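Local coordinates for AvrRxo1-ORF1 (Xanthomonas oryzae pv. oryzicola, PDB 4Z8T), which is a type III effector with a polynucleotide kinase domain, probably a P-loop phosphotransferase related to zeta toxins, which forms a complex with its interactor AvrRxo1-ORF2, at residues D45-S50 / D135-G140; R142-K145 / I151-I154. One frame throughout, in Å; residues are numbered along the deposited sequence.

Contact 1 of 2, residues D45-S50 / D135-G140; sequences DQARSS and DRFEGG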
ATOM      1  N   ASP A  45     -35.169  25.004 -19.420  1.00 22.88           N
ATOM      2  CA  ASP A  45     -36.489  24.449 -19.708  1.00 24.01           C
ATOM      3  C   ASP A  45     -36.387  22.974 -20.060  1.00 24.12           C
ATOM      4  O   ASP A  45     -37.200  22.157 -19.610  1.00 24.18           O
ATOM      5  CB  ASP A  45     -37.170  25.203 -20.856  1.00 24.94           C
ATOM      6  CG  ASP A  45     -37.661  26.576 -20.446  1.00 31.88           C
ATOM      7  OD1 ASP A  45     -37.816  26.830 -19.234  1.00 34.70           O
ATOM      8  OD2 ASP A  45     -37.911  27.406 -21.346  1.00 36.90           O
ATOM      9  N   GLN A  46     -35.384  22.632 -20.864  1.00 22.82           N
ATOM     10  CA  GLN A  46     -35.197  21.249 -21.280  1.00 23.35           C
ATOM     11  C   GLN A  46     -34.874  20.359 -20.079  1.00 23.94           C
ATOM     12  O   GLN A  46     -35.462  19.288 -19.906  1.00 23.86           O
ATOM     13  CB  GLN A  46     -34.075  21.151 -22.316  1.00 26.39           C
ATOM     14  CG  GLN A  46     -34.428  21.772 -23.664  1.00 29.46           C
ATOM     15  CD  GLN A  46     -33.273  21.724 -24.656  1.00 32.01           C
ATOM     16  OE1 GLN A  46     -32.178  21.241 -24.342  1.00 38.26           O
ATOM     17  NE2 GLN A  46     -33.515  22.221 -25.865  1.00 37.72           N
ATOM     18  N   ALA A  47     -33.934  20.815 -19.263  1.00 22.41           N
ATOM     19  CA  ALA A  47     -33.490  20.057 -18.092  1.00 21.15           C
ATOM     20  C   ALA A  47     -34.642  19.874 -17.112  1.00 23.39           C
ATOM     21  O   ALA A  47     -34.837  18.793 -16.532  1.00 21.65           O
ATOM     22  CB  ALA A  47     -32.324  20.774 -17.424  1.00 22.31           C
ATOM     23  N   ARG A  48     -35.418  20.932 -16.923  1.00 20.23           N
ATOM     24  CA  ARG A  48     -36.560  20.859 -16.019  1.00 22.75           C
ATOM     25  C   ARG A  48     -37.617  19.888 -16.513  1.00 23.32           C
ATOM     26  O   ARG A  48     -38.210  19.145 -15.723  1.00 23.35           O
ATOM     27  CB  ARG A  48     -37.129  22.262 -15.778  1.00 22.23           C
ATOM     28  CG  ARG A  48     -36.210  23.074 -14.882  1.00 26.30           C
ATOM     29  CD  ARG A  48     -36.559  24.549 -14.814  1.00 29.87           C
ATOM     30  NE  ARG A  48     -35.635  25.233 -13.906  1.00 32.88           N
ATOM     31  CZ  ARG A  48     -35.345  26.533 -13.934  1.00 35.27           C
ATOM     32  NH1 ARG A  48     -35.898  27.339 -14.834  1.00 33.17           N
ATOM     33  NH2 ARG A  48     -34.491  27.026 -13.045  1.00 32.76           N
ATOM     34  N   SER A  49     -37.839  19.872 -17.822  1.00 21.91           N
ATOM     35  CA  SER A  49     -38.780  18.925 -18.398  1.00 22.73           C
ATOM     36  C   SER A  49     -38.310  17.500 -18.137  1.00 22.27           C
ATOM     37  O   SER A  49     -39.093  16.647 -17.719  1.00 23.45           O
ATOM     38  CB  SER A  49     -38.949  19.176 -19.898  1.00 23.98           C
ATOM     39  OG  SER A  49     -39.861  18.244 -20.449  1.00 30.48           O
ATOM     40  N   SER A  50     -37.020  17.256 -18.352  1.00 21.29           N
ATOM     41  CA  SER A  50     -36.461  15.932 -18.139  1.00 20.79           C
ATOM     42  C   SER A  50     -36.563  15.548 -16.672  1.00 19.18           C
ATOM     43  O   SER A  50     -36.907  14.415 -16.352  1.00 19.95           O
ATOM     44  CB  SER A  50     -35.004  15.879 -18.590  1.00 22.64           C
ATOM     45  OG  SER A  50     -34.920  16.006 -20.003  1.00 24.64           O
ATOM     46  N   ASP A 135     -26.668  25.230 -10.869  1.00 25.44           N
ATOM     47  CA  ASP A 135     -27.114  25.778  -9.593  1.00 25.81           C
ATOM     48  C   ASP A 135     -28.501  26.383  -9.713  1.00 25.69           C
ATOM     49  O   ASP A 135     -29.323  26.275  -8.797  1.00 22.88           O
ATOM     50  CB  ASP A 135     -26.115  26.812  -9.081  1.00 29.18           C
ATOM     51  CG  ASP A 135     -24.815  26.189  -8.654  1.00 34.98           C
ATOM     52  OD1 ASP A 135     -24.804  24.973  -8.366  1.00 35.04           O
ATOM     53  OD2 ASP A 135     -23.800  26.918  -8.594  1.00 41.17           O
ATOM     54  N   ARG A 136     -28.773  27.024 -10.844  1.00 22.45           N
ATOM     55  CA  ARG A 136     -30.114  27.522 -11.082  1.00 22.44           C
ATOM     56  C   ARG A 136     -31.090  26.358 -11.235  1.00 25.42           C
ATOM     57  O   ARG A 136     -32.218  26.407 -10.742  1.00 25.38           O
ATOM     58  CB  ARG A 136     -30.138  28.426 -12.317  1.00 26.16           C
ATOM     59  CG  ARG A 136     -31.518  28.907 -12.666  1.00 31.59           C
ATOM     60  CD  ARG A 136     -31.578  30.408 -12.934  1.00 43.65           C
ATOM     61  NE  ARG A 136     -32.740  30.729 -13.759  1.00 43.72           N
ATOM     62  CZ  ARG A 136     -33.996  30.698 -13.326  1.00 43.59           C
ATOM     63  NH1 ARG A 136     -34.987  30.991 -14.154  1.00 46.27           N
ATOM     64  NH2 ARG A 136     -34.268  30.374 -12.067  1.00 45.72           N
ATOM     65  N   PHE A 137     -30.630  25.295 -11.891  1.00 21.69           N
ATOM     66  CA  PHE A 137     -31.448  24.108 -12.109  1.00 21.19           C
ATOM     67  C   PHE A 137     -31.780  23.470 -10.754  1.00 22.08           C
ATOM     68  O   PHE A 137     -32.946  23.195 -10.454  1.00 21.21           O
ATOM     69  CB  PHE A 137     -30.689  23.152 -13.047  1.00 19.49           C
ATOM     70  CG  PHE A 137     -31.361  21.824 -13.282  1.00 21.89           C
ATOM     71  CD1 PHE A 137     -32.709  21.733 -13.594  1.00 20.33           C
ATOM     72  CD2 PHE A 137     -30.613  20.658 -13.228  1.00 24.07           C
ATOM     73  CE1 PHE A 137     -33.301  20.499 -13.822  1.00 23.44           C
ATOM     74  CE2 PHE A 137     -31.197  19.421 -13.464  1.00 22.97           C
ATOM     75  CZ  PHE A 137     -32.539  19.341 -13.763  1.00 22.79           C
ATOM     76  N   GLU A 138     -30.763  23.284  -9.922  1.00 21.36           N
ATOM     77  CA  GLU A 138     -30.966  22.681  -8.607  1.00 24.08           C
ATOM     78  C   GLU A 138     -31.853  23.555  -7.720  1.00 24.90           C
ATOM     79  O   GLU A 138     -32.689  23.047  -6.967  1.00 24.44           O
ATOM     80  CB  GLU A 138     -29.617  22.426  -7.929  1.00 25.65           C
ATOM     81  CG  GLU A 138     -29.718  21.751  -6.558  1.00 27.94           C
ATOM     82  CD  GLU A 138     -28.381  21.670  -5.855  1.00 30.77           C
ATOM     83  OE1 GLU A 138     -27.425  21.121  -6.449  1.00 32.86           O
ATOM     84  OE2 GLU A 138     -28.284  22.155  -4.702  1.00 36.36           O
ATOM     85  N   GLY A 139     -31.674  24.869  -7.812  1.00 24.76           N
ATOM     86  CA  GLY A 139     -32.483  25.792  -7.034  1.00 24.58           C
ATOM     87  C   GLY A 139     -33.970  25.660  -7.304  1.00 22.96           C
ATOM     88  O   GLY A 139     -34.786  25.680  -6.374  1.00 25.64           O
ATOM     89  N   GLY A 140     -34.326  25.534  -8.577  1.00 22.84           N
ATOM     90  CA  GLY A 140     -35.712  25.394  -8.973  1.00 23.04           C
ATOM     91  C   GLY A 140     -36.280  24.034  -8.614  1.00 25.68           C
ATOM     92  O   GLY A 140     -37.491  23.889  -8.450  1.00 25.76           O
TER
HETATM   93  O   HOH W   1     -35.178  23.846 -11.774  1.00 26.51           O

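Contact 2 of 2, residues R142-K145 / I151-I154; sequences RSQK and IASI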
ATOM      1  N   ARG A 142     -35.548  22.405  -5.854  1.00 21.46           N
ATOM      2  CA  ARG A 142     -35.657  22.316  -4.405  1.00 22.48           C
ATOM      3  C   ARG A 142     -37.086  22.097  -3.927  1.00 25.32           C
ATOM      4  O   ARG A 142     -37.355  21.179  -3.207  1.00 25.09           O
ATOM      5  CB  ARG A 142     -35.024  23.543  -3.740  1.00 25.91           C
ATOM      6  CG  ARG A 142     -34.832  23.511  -2.236  1.00 36.09           C
ATOM      7  CD  ARG A 142     -33.861  24.626  -1.690  1.00 40.35           C
ATOM      8  NE  ARG A 142     -33.443  24.414  -0.296  1.00 44.57           N
ATOM      9  CZ  ARG A 142     -32.210  24.068   0.064  1.00 42.15           C
ATOM     10  NH1 ARG A 142     -31.910  23.866   1.331  1.00 46.69           N
ATOM     11  NH2 ARG A 142     -31.257  23.920  -0.838  1.00 44.36           N
ATOM     12  N   SER A 143     -37.984  22.951  -4.372  1.00 24.94           N
ATOM     13  CA  SER A 143     -39.383  22.839  -3.958  1.00 27.05           C
ATOM     14  C   SER A 143     -40.315  22.432  -5.092  1.00 26.57           C
ATOM     15  O   SER A 143     -41.536  22.582  -4.989  1.00 27.16           O
ATOM     16  CB  SER A 143     -39.852  24.145  -3.310  1.00 32.92           C
ATOM     17  OG  SER A 143     -39.552  25.255  -4.139  1.00 38.53           O
ATOM     18  N   GLN A 144     -39.737  21.896  -6.168  1.00 22.23           N
ATOM     19  CA  GLN A 144     -40.515  21.397  -7.297  1.00 21.94           C
ATOM     20  C   GLN A 144     -41.485  20.279  -6.892  1.00 23.09           C
ATOM     21  O   GLN A 144     -41.105  19.325  -6.195  1.00 22.42           O
ATOM     22  CB  GLN A 144     -39.573  20.884  -8.392  1.00 21.96           C
ATOM     23  CG  GLN A 144     -40.288  20.365  -9.619  1.00 24.41           C
ATOM     24  CD  GLN A 144     -41.023  21.461 -10.357  1.00 27.31           C
ATOM     25  OE1 GLN A 144     -40.449  22.511 -10.655  1.00 27.65           O
ATOM     26  NE2 GLN A 144     -42.300  21.234 -10.641  1.00 26.75           N
ATOM     27  N   LYS A 145     -42.738  20.401  -7.332  1.00 21.88           N
ATOM     28  CA  LYS A 145     -43.754  19.394  -7.051  1.00 22.95           C
ATOM     29  C   LYS A 145     -44.141  18.630  -8.307  1.00 24.86           C
ATOM     30  O   LYS A 145     -43.987  19.121  -9.429  1.00 25.56           O
ATOM     31  CB  LYS A 145     -45.023  20.048  -6.493  1.00 26.95           C
ATOM     32  CG  LYS A 145     -44.798  20.992  -5.329  1.00 27.08           C
ATOM     33  CD  LYS A 145     -44.284  20.272  -4.096  1.00 27.30           C
ATOM     34  CE  LYS A 145     -44.312  21.186  -2.862  1.00 31.70           C
ATOM     35  NZ  LYS A 145     -43.448  22.393  -3.013  1.00 36.22           N
ATOM     36  N   ILE A 151     -43.431  16.502  -3.277  1.00 22.56           N
ATOM     37  CA  ILE A 151     -42.105  16.991  -3.624  1.00 21.25           C
ATOM     38  C   ILE A 151     -41.504  16.038  -4.655  1.00 19.42           C
ATOM     39  O   ILE A 151     -41.592  14.819  -4.511  1.00 20.43           O
ATOM     40  CB  ILE A 151     -41.219  17.078  -2.357  1.00 24.31           C
ATOM     41  CG1 ILE A 151     -41.582  18.332  -1.550  1.00 24.70           C
ATOM     42  CG2 ILE A 151     -39.747  17.112  -2.703  1.00 23.09           C
ATOM     43  CD1 ILE A 151     -41.102  19.640  -2.180  1.00 26.10           C
ATOM     44  N   ALA A 152     -40.898  16.593  -5.703  1.00 18.68           N
ATOM     45  CA  ALA A 152     -40.278  15.791  -6.750  1.00 18.65           C
ATOM     46  C   ALA A 152     -38.985  15.126  -6.281  1.00 17.58           C
ATOM     47  O   ALA A 152     -38.122  15.771  -5.691  1.00 19.03           O
ATOM     48  CB  ALA A 152     -39.975  16.669  -7.958  1.00 17.64           C
ATOM     49  N   SER A 153     -38.839  13.842  -6.583  1.00 15.42           N
ATOM     50  CA  SER A 153     -37.559  13.166  -6.382  1.00 15.57           C
ATOM     51  C   SER A 153     -36.558  13.712  -7.386  1.00 17.59           C
ATOM     52  O   SER A 153     -36.922  14.081  -8.508  1.00 18.54           O
ATOM     53  CB  SER A 153     -37.699  11.660  -6.580  1.00 16.52           C
ATOM     54  OG  SER A 153     -38.333  11.068  -5.455  1.00 17.65           O
ATOM     55  N   ILE A 154     -35.298  13.773  -6.983  1.00 15.51           N
ATOM     56  CA  ILE A 154     -34.261  14.349  -7.834  1.00 15.46           C
ATOM     57  C   ILE A 154     -33.007  13.495  -7.764  1.00 15.70           C
ATOM     58  O   ILE A 154     -32.836  12.691  -6.851  1.00 16.11           O
ATOM     59  CB  ILE A 154     -33.928  15.818  -7.448  1.00 17.76           C
ATOM     60  CG1 ILE A 154     -33.352  15.893  -6.028  1.00 18.38           C
ATOM     61  CG2 ILE A 154     -35.157  16.703  -7.577  1.00 19.33           C
ATOM     62  CD1 ILE A 154     -32.992  17.325  -5.573  1.00 22.65           C
TER

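Contact 1 of 2, residues D45-S50 / D135-G140
A47 and R48 of helix 34-60 meet R136 and F137 of helix 123-141, A47 through its methyl group, R48 through both its chain and its guanidinium. The short helical segments approach to 10.5 Å between axes at a signed crossing angle of -41°, wide enough for the F137 ring and the R48 side chain to lie between them.

The apolar part is a CH-pi contact. A47 CB sits over one face of the F137 ring, displaced toward its rim, 3.9 Å from the centroid, and 3.7 Å from F137 CE1. F137 reaches it because CG lies anti to its backbone N (chi1 175°), which carries the ring across to helix 34-60. The aliphatic part of R48 meets the ring edge instead: R48 CG lies in the ring plane, 4.0 Å from F137 CD1. L44 and A51 of the same helix and V102 of a loop also touch this ring, which is buried.

The polar part belongs to R48, whose chain stays extended from CG to NE. R48 NH2 donates to R136 O at 3.3 Å, with the oxygen close to the guanidinium plane but the donor 65° out of the carbonyl plane. The bond is therefore not aligned with a lone pair. G140 N, the intrahelical donor, reaches R136 O from the opposite face. A water accepts from R48 NE at 2.6 Å and donates to F137 O at 2.7 Å, so one guanidinium serves two successive carbonyls, R136 O directly and F137 O through the water.

As for like charges, R48 NH2 lies over one face of the R136 guanidinium, 3.5 Å from R136 NH2, the two planes being steeply inclined. The close approach of two cations is probably offset in part by the carbonyls near the C-terminal end of helix 123-141, where a positive group should be favoured.

Contact 2 of 2, residues R142-K145 / I151-I154
The side-chain amide of Q144, whose CG lies 4.1 Å from A152 CB across the contact, is held by its own segment: K145 O sits close to the amide plane, 3.0 Å from Q144 NE2. The bend at chi2 (66°) folds the amide back to that carbonyl, while CG stays beside the A152 methyl.

The Q144 peptide carbonyl makes the hydrogen bond that joins the segments. A152 N donates to Q144 O at 2.8 Å, nearly straight at an N-H...O angle of 167°, with the donor tilted 22° from the carbonyl plane. A152 CB packs against the same oxygen, and the methyl also touches A55 of helix 34-60.

K145 and I151 pair beside this bond, their CA atoms 4.5 Å apart. The lysine chain, bent at chi2 and chi4, lies across the isoleucine tip, with K145 CE 3.6 Å from I151 CD1. The same curl delivers K145 NZ to S143 O at 2.8 Å, so the ammonium closes a bond within its own segment while CD and CE pack against I151 CD1.

R142 turns away to a salt bridge with E175, and its carbonyl accepts from R178. The arrangement is a single beta bridge at the neck of a surface loop, in the connection from helix 123-141 to strand 154-157, outermost in the sheet within this chain, of an alpha/beta P-loop fold.

Contacts 1 and 2 follow one another along the chain, their centres about 11 Å apart. Helix 123-141 packs on helix 34-60 in contact 1 and ends there; the chain then enters the loop whose neck is closed by contact 2, and from it strand 154-157. The two contacts share no further touch, but helix 34-60 serves both, with A55 and L58 meeting A152 and S153. I154 bonds through its backbone to T66 and F68 of strand 66-71, which leads into the probable Walker A loop at G72, G77, K78 and T79. The centre of contact 1, which is partly buried, lies about 17 Å from the centre of the chain, and that of contact 2, at the surface, about 20 Å.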